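Long-range contact in ADP-ribosylating toxin CARDS (PDB 4TLV), which transfers ADP-ribosyl groups from NAD(+) to multiple target proteins and causes vacuolization of mammalian cells: residues F492-K497 with D507-L512. Residues are numbered along the deposited sequence; the frame is centred on the assembly and turned at random.
Sequences FFLHNK and DWVEWL
H495 and E510 face each other as a hydrogen-bonded pair in an antiparallel beta hairpin of the C-terminal beta-trefoil domain, D3, with their side chains side by side on one face of the sheet. The imidazole and carboxylate planes are only 25° apart, and H495 ND1 donates to E510 OE2 over 2.9 Å. OE2 receives it with its anti lone pair and lies 8° out of the ring plane, so the bond limits how far the ring can turn. E510 CG sits between its own backbone N and carbonyl carbon (chi1 58°), from where an extended chain carries the carboxylate to the ring. L512 CD1 also touches this imidazole, 3.7 Å from H495 ND1, while F524 meets the ring from outside the hairpin. Backbone bonds in both directions join H495 to E510 and F493 to L512, fixing the register.

The other face carries L494 and W511, a non-hydrogen-bonded pair. L494 CD1 makes a CH-pi contact 4.1 Å from the centroid of the six-membered indole ring, and its CB is also over that face. L494 CD1 also meets V509 CG2 at 3.9 Å; I482 and L555 add to this buried apolar cluster.

Beyond the H495-E510 pair, K497 crosses E510 at about a right angle. K497 CG approaches E510 OE2 to 3.4 Å, whereas K497 NZ stays 4.1 Å from E510 OE1, beyond salt-bridge range. Water instead connects the lysine to D507: one molecule accepts from K497 NZ and donates to D507 OD1 at 2.8 Å.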
ATOM      1  N   PHE A 492     -13.626 -16.557   6.743  1.00 16.95           N
ATOM      2  CA  PHE A 492     -13.022 -17.761   7.320  1.00 15.86           C
ATOM      3  C   PHE A 492     -11.502 -17.698   7.296  1.00 15.82           C
ATOM      4  O   PHE A 492     -10.921 -17.303   6.283  1.00 14.95           O
ATOM      5  CB  PHE A 492     -13.481 -19.001   6.543  1.00 15.68           C
ATOM      6  CG  PHE A 492     -14.973 -19.192   6.551  1.00 18.00           C
ATOM      7  CD1 PHE A 492     -15.779 -18.475   5.678  1.00 17.49           C
ATOM      8  CD2 PHE A 492     -15.565 -20.070   7.439  1.00 21.15           C
ATOM      9  CE1 PHE A 492     -17.148 -18.651   5.678  1.00 21.06           C
ATOM     10  CE2 PHE A 492     -16.941 -20.239   7.454  1.00 20.61           C
ATOM     11  CZ  PHE A 492     -17.730 -19.524   6.579  1.00 20.45           C
ATOM     12  N   PHE A 493     -10.878 -18.135   8.390  1.00 13.82           N
ATOM     13  CA  PHE A 493      -9.429 -18.020   8.598  1.00 16.10           C
ATOM     14  C   PHE A 493      -8.706 -19.370   8.555  1.00 18.34           C
ATOM     15  O   PHE A 493      -9.206 -20.381   9.074  1.00 16.44           O
ATOM     16  CB  PHE A 493      -9.164 -17.353   9.944  1.00 13.35           C
ATOM     17  CG  PHE A 493      -9.658 -15.928  10.016  1.00 16.84           C
ATOM     18  CD1 PHE A 493     -10.999 -15.650  10.256  1.00 15.23           C
ATOM     19  CD2 PHE A 493      -8.783 -14.875   9.811  1.00 14.28           C
ATOM     20  CE1 PHE A 493     -11.452 -14.329  10.312  1.00 15.71           C
ATOM     21  CE2 PHE A 493      -9.223 -13.556   9.857  1.00 12.68           C
ATOM     22  CZ  PHE A 493     -10.561 -13.282  10.114  1.00 14.81           C
ATOM     23  N   LEU A 494      -7.524 -19.370   7.957  1.00 14.45           N
ATOM     24  CA  LEU A 494      -6.746 -20.590   7.756  1.00 13.02           C
ATOM     25  C   LEU A 494      -6.148 -21.008   9.083  1.00 13.15           C
ATOM     26  O   LEU A 494      -5.447 -20.227   9.734  1.00 13.91           O
ATOM     27  CB  LEU A 494      -5.644 -20.348   6.710  1.00 15.27           C
ATOM     28  CG  LEU A 494      -4.758 -21.558   6.363  1.00 15.34           C
ATOM     29  CD1 LEU A 494      -5.616 -22.677   5.777  1.00 18.13           C
ATOM     30  CD2 LEU A 494      -3.667 -21.166   5.400  1.00 13.67           C
ATOM     31  N   HIS A 495      -6.448 -22.235   9.508  1.00 15.21           N
ATOM     32  CA  HIS A 495      -6.058 -22.699  10.833  1.00 12.40           C
ATOM     33  C   HIS A 495      -5.216 -23.982  10.790  1.00 16.92           C
ATOM     34  O   HIS A 495      -5.608 -24.977  10.171  1.00 15.86           O
ATOM     35  CB  HIS A 495      -7.309 -22.930  11.700  1.00 14.08           C
ATOM     36  CG  HIS A 495      -7.005 -23.361  13.101  1.00 18.69           C
ATOM     37  ND1 HIS A 495      -7.439 -24.561  13.618  1.00 19.73           N
ATOM     38  CD2 HIS A 495      -6.308 -22.755  14.093  1.00 18.28           C
ATOM     39  CE1 HIS A 495      -7.029 -24.677  14.870  1.00 22.55           C
ATOM     40  NE2 HIS A 495      -6.340 -23.595  15.183  1.00 20.67           N
ATOM     41  N   ASN A 496      -4.073 -23.961  11.471  1.00 16.76           N
ATOM     42  CA  ASN A 496      -3.213 -25.138  11.553  1.00 20.88           C
ATOM     43  C   ASN A 496      -3.712 -26.043  12.674  1.00 18.14           C
ATOM     44  O   ASN A 496      -4.113 -25.546  13.706  1.00 16.21           O
ATOM     45  CB  ASN A 496      -1.774 -24.716  11.849  1.00 16.46           C
ATOM     46  CG  ASN A 496      -0.895 -25.889  12.274  1.00 20.26           C
ATOM     47  OD1 ASN A 496      -0.553 -26.728  11.324  1.00 21.60           O
ATOM     48  ND2 ASN A 496      -0.533 -26.031  13.447  1.00 18.60           N
ATOM     49  N   LYS A 497      -3.695 -27.358  12.471  1.00 19.33           N
ATOM     50  CA  LYS A 497      -4.109 -28.293  13.536  1.00 25.66           C
ATOM     51  C   LYS A 497      -2.933 -29.142  14.021  1.00 27.93           C
ATOM     52  O   LYS A 497      -2.947 -29.674  15.135  1.00 25.94           O
ATOM     53  CB  LYS A 497      -5.223 -29.215  13.042  1.00 21.19           C
ATOM     54  CG  LYS A 497      -6.503 -28.490  12.671  1.00 25.69           C
ATOM     55  CD  LYS A 497      -7.454 -29.394  11.893  1.00 27.11           C
ATOM     56  CE  LYS A 497      -7.952 -30.545  12.745  1.00 40.14           C
ATOM     57  NZ  LYS A 497      -9.183 -31.163  12.153  1.00 37.08           N
ATOM     58  N   ASP A 507      -1.278 -33.018   9.298  1.00 24.79           N
ATOM     59  CA  ASP A 507      -2.712 -32.978   9.600  1.00 22.40           C
ATOM     60  C   ASP A 507      -3.363 -31.972   8.657  1.00 26.03           C
ATOM     61  O   ASP A 507      -2.707 -31.038   8.176  1.00 23.24           O
ATOM     62  CB  ASP A 507      -2.959 -32.626  11.074  1.00 23.52           C
ATOM     63  CG  ASP A 507      -4.350 -33.050  11.577  1.00 25.71           C
ATOM     64  OD1 ASP A 507      -5.189 -33.533  10.790  1.00 24.90           O
ATOM     65  OD2 ASP A 507      -4.609 -32.875  12.786  1.00 28.58           O
ATOM     66  N   TRP A 508      -4.634 -32.192   8.346  1.00 23.85           N
ATOM     67  CA  TRP A 508      -5.389 -31.268   7.511  1.00 22.54           C
ATOM     68  C   TRP A 508      -5.375 -29.871   8.125  1.00 19.50           C
ATOM     69  O   TRP A 508      -5.257 -29.720   9.342  1.00 22.90           O
ATOM     70  CB  TRP A 508      -6.837 -31.735   7.393  1.00 26.15           C
ATOM     71  CG  TRP A 508      -6.988 -33.127   6.849  1.00 28.54           C
ATOM     72  CD1 TRP A 508      -7.470 -34.225   7.516  1.00 32.46           C
ATOM     73  CD2 TRP A 508      -6.668 -33.571   5.524  1.00 27.41           C
ATOM     74  NE1 TRP A 508      -7.467 -35.322   6.683  1.00 31.85           N
ATOM     75  CE2 TRP A 508      -6.981 -34.946   5.456  1.00 32.62           C
ATOM     76  CE3 TRP A 508      -6.148 -32.939   4.387  1.00 24.88           C
ATOM     77  CZ2 TRP A 508      -6.787 -35.699   4.300  1.00 32.13           C
ATOM     78  CZ3 TRP A 508      -5.958 -33.687   3.244  1.00 28.05           C
ATOM     79  CH2 TRP A 508      -6.276 -35.053   3.207  1.00 29.90           C
ATOM     80  N   VAL A 509      -5.483 -28.852   7.282  1.00 18.69           N
ATOM     81  CA  VAL A 509      -5.776 -27.508   7.766  1.00 17.13           C
ATOM     82  C   VAL A 509      -7.286 -27.298   7.638  1.00 21.63           C
ATOM     83  O   VAL A 509      -7.978 -28.106   7.020  1.00 20.85           O
ATOM     84  CB  VAL A 509      -5.009 -26.434   6.964  1.00 18.67           C
ATOM     85  CG1 VAL A 509      -3.526 -26.521   7.251  1.00 17.22           C
ATOM     86  CG2 VAL A 509      -5.261 -26.595   5.483  1.00 17.53           C
ATOM     87  N   GLU A 510      -7.810 -26.227   8.220  1.00 17.38           N
ATOM     88  CA  GLU A 510      -9.238 -25.968   8.116  1.00 19.26           C
ATOM     89  C   GLU A 510      -9.477 -24.470   8.064  1.00 18.59           C
ATOM     90  O   GLU A 510      -8.591 -23.689   8.412  1.00 16.73           O
ATOM     91  CB  GLU A 510      -9.966 -26.553   9.323  1.00 17.10           C
ATOM     92  CG  GLU A 510      -9.448 -25.999  10.649  1.00 22.56           C
ATOM     93  CD  GLU A 510      -9.932 -26.776  11.869  1.00 26.85           C
ATOM     94  OE1 GLU A 510     -10.947 -27.495  11.760  1.00 23.95           O
ATOM     95  OE2 GLU A 510      -9.294 -26.655  12.941  1.00 27.88           O
ATOM     96  N   TRP A 511     -10.677 -24.082   7.646  1.00 18.77           N
ATOM     97  CA  TRP A 511     -11.047 -22.671   7.546  1.00 15.28           C
ATOM     98  C   TRP A 511     -12.163 -22.363   8.526  1.00 19.41           C
ATOM     99  O   TRP A 511     -13.252 -22.922   8.409  1.00 20.61           O
ATOM    100  CB  TRP A 511     -11.536 -22.377   6.138  1.00 14.70           C
ATOM    101  CG  TRP A 511     -10.503 -22.511   5.061  1.00 17.76           C
ATOM    102  CD1 TRP A 511     -10.220 -23.621   4.307  1.00 17.38           C
ATOM    103  CD2 TRP A 511      -9.645 -21.472   4.582  1.00 17.30           C
ATOM    104  NE1 TRP A 511      -9.220 -23.338   3.405  1.00 18.16           N
ATOM    105  CE2 TRP A 511      -8.854 -22.026   3.553  1.00 20.62           C
ATOM    106  CE3 TRP A 511      -9.463 -20.132   4.935  1.00 15.81           C
ATOM    107  CZ2 TRP A 511      -7.910 -21.273   2.858  1.00 18.58           C
ATOM    108  CZ3 TRP A 511      -8.509 -19.388   4.246  1.00 17.47           C
ATOM    109  CH2 TRP A 511      -7.753 -19.960   3.224  1.00 18.17           C
ATOM    110  N   LEU A 512     -11.903 -21.477   9.485  1.00 17.79           N
ATOM    111  CA  LEU A 512     -12.830 -21.247  10.595  1.00 17.38           C
ATOM    112  C   LEU A 512     -13.172 -19.779  10.762  1.00 18.99           C
ATOM    113  O   LEU A 512     -12.302 -18.924  10.638  1.00 14.76           O
ATOM    114  CB  LEU A 512     -12.193 -21.701  11.906  1.00 15.72           C
ATOM    115  CG  LEU A 512     -11.692 -23.143  11.980  1.00 18.38           C
ATOM    116  CD1 LEU A 512     -10.874 -23.341  13.237  1.00 19.30           C
ATOM    117  CD2 LEU A 512     -12.862 -24.124  11.923  1.00 21.25           C
TER
HETATM  118  O   HOH W   1      -2.871 -28.730  10.252  1.00 22.08           O
HETATM  119  O   HOH W   2      -7.955 -33.549  10.984  1.00 29.88           O
HETATM  120  O   HOH W   3      -3.486 -32.364  14.923  1.00 30.31           O